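Nuclease NucT (Helicobacter pylori, PDB 6EHI) is a nuclease of the phospholipase D-like (PLD) superfamily, built on a mixed beta sheet flanked by helices. Local coordinates at residues K154-E157 with S158-G161. The protein carries 1 engineered substitution. Sequence-based numbering, arbitrary orientation.
Sequences KMLE and SCVG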
loop_
_atom_site.group_PDB
_atom_site.type_symbol
_atom_site.label_atom_id
_atom_site.label_comp_id
_atom_site.label_asym_id
_atom_site.label_seq_id
_atom_site.Cartn_x
_atom_site.Cartn_y
_atom_site.Cartn_z
ATOM N N LYS A 154 9.624 12.166 -12.029
ATOM C CA LYS A 154 9.582 11.328 -13.223
ATOM C C LYS A 154 8.141 10.903 -13.554
ATOM O O LYS A 154 7.700 10.998 -14.693
ATOM C CB LYS A 154 10.450 10.050 -13.089
ATOM C CG LYS A 154 11.963 10.301 -13.152
ATOM C CD LYS A 154 12.812 9.056 -13.405
ATOM C CE LYS A 154 12.302 8.061 -14.444
ATOM N NZ LYS A 154 12.742 8.233 -15.853
ATOM N N MET A 155 7.392 10.497 -12.501
ATOM C CA MET A 155 5.978 10.225 -12.697
ATOM C C MET A 155 5.228 11.431 -13.292
ATOM O O MET A 155 4.313 11.242 -14.162
ATOM C CB MET A 155 5.319 9.790 -11.401
ATOM C CG MET A 155 5.890 8.425 -11.042
ATOM S SD MET A 155 5.311 7.890 -9.397
ATOM C CE MET A 155 3.603 7.588 -9.739
ATOM N N LEU A 156 5.489 12.591 -12.767
ATOM C CA LEU A 156 4.786 13.812 -13.158
ATOM C C LEU A 156 4.995 14.096 -14.625
ATOM O O LEU A 156 4.096 14.587 -15.330
ATOM C CB LEU A 156 5.321 14.987 -12.331
ATOM C CG LEU A 156 4.353 16.075 -11.910
ATOM C CD1 LEU A 156 2.974 15.653 -11.450
ATOM C CD2 LEU A 156 5.077 16.899 -10.814
ATOM N N GLU A 157 6.167 13.749 -15.140
ATOM C CA GLU A 157 6.438 13.919 -16.612
ATOM C C GLU A 157 5.756 12.955 -17.522
ATOM O O GLU A 157 5.722 13.203 -18.733
ATOM C CB GLU A 157 7.935 13.861 -16.959
ATOM C CG GLU A 157 8.784 15.105 -16.757
ATOM C CD GLU A 157 10.271 14.766 -16.586
ATOM O OE1 GLU A 157 10.809 13.938 -17.363
ATOM O OE2 GLU A 157 10.906 15.346 -15.682
ATOM N N SER A 158 5.266 11.807 -17.001
ATOM C CA SER A 158 4.449 10.892 -17.764
ATOM C C SER A 158 2.940 11.070 -17.652
ATOM O O SER A 158 2.229 10.455 -18.414
ATOM C CB SER A 158 4.855 9.441 -17.406
ATOM O OG SER A 158 6.291 9.292 -17.422
ATOM N N CYS A 159 2.441 11.845 -16.652
ATOM C CA CYS A 159 0.986 11.984 -16.429
ATOM C C CYS A 159 0.372 12.983 -17.403
ATOM O O CYS A 159 1.030 13.943 -17.846
ATOM C CB CYS A 159 0.652 12.360 -14.956
ATOM S SG CYS A 159 0.985 14.043 -14.360
ATOM N N VAL A 160 -0.904 12.773 -17.643
ATOM C CA VAL A 160 -1.628 13.539 -18.670
ATOM C C VAL A 160 -2.729 14.325 -18.085
ATOM O O VAL A 160 -3.201 14.051 -16.966
ATOM C CB VAL A 160 -2.154 12.631 -19.780
ATOM C CG1 VAL A 160 -1.030 11.864 -20.390
ATOM C CG2 VAL A 160 -3.349 11.751 -19.332
ATOM N N GLY A 161 -3.124 15.394 -18.786
ATOM C CA GLY A 161 -4.147 16.313 -18.226
ATOM C C GLY A 161 -5.494 15.702 -17.961
ATOM O O GLY A 161 -5.824 14.647 -18.511
#
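The carbonyls of Lys154, Met155 and Leu156 meet the backbone N-H groups of Ser158 and Cys159 where helix 142-158 runs out and the chain stretches toward strand 160-161. Ser158 N approaches Met155 O at 3.0 Å, an i to i-3 bond, and reaches Lys154 O only weakly, at 3.5 Å. Cys159 N is likewise divided between two weak bonds, to Met155 O at 3.2 Å and to Leu156 O at 3.5 Å. This mixture of i-3 and i-4 bonds is consistent with a tightening last turn, after which psi of Cys159 swings to 154° and the backbone becomes extended. Among the side chains, Cys159 makes the main contact: in the conformer described, one of two modelled, its SG lies 3.3 Å from Leu156 O and 3.9 Å from Leu156 CD1, so the sulfur touches both the backbone and one methyl branch of the same residue. In this conformer a chi1 of 73° tucks SG between its own backbone N and carbonyl carbon and turns it back over the final turn. Ser158 CB lies 3.7 Å from Met155 O. The SG of Cys159 is joined by a disulfide to Cys89 of strand 86-91, a covalent tie between the helix exit and the sheet. Leu156 packs on Cys89 beside this bridge and continues onto Gln61 and Ile63 of strand 59-65, while buried Met155 covers Ile63 and Leu91 and, with Lys154, also packs on Tyr14 of the second subunit. Beyond the disulfide, Val160 pairs through its backbone with Leu90, adding a short, weakly bonded strand, 160-161, antiparallel to 86-91 as an outermost strand of the mixed sheet within this chain.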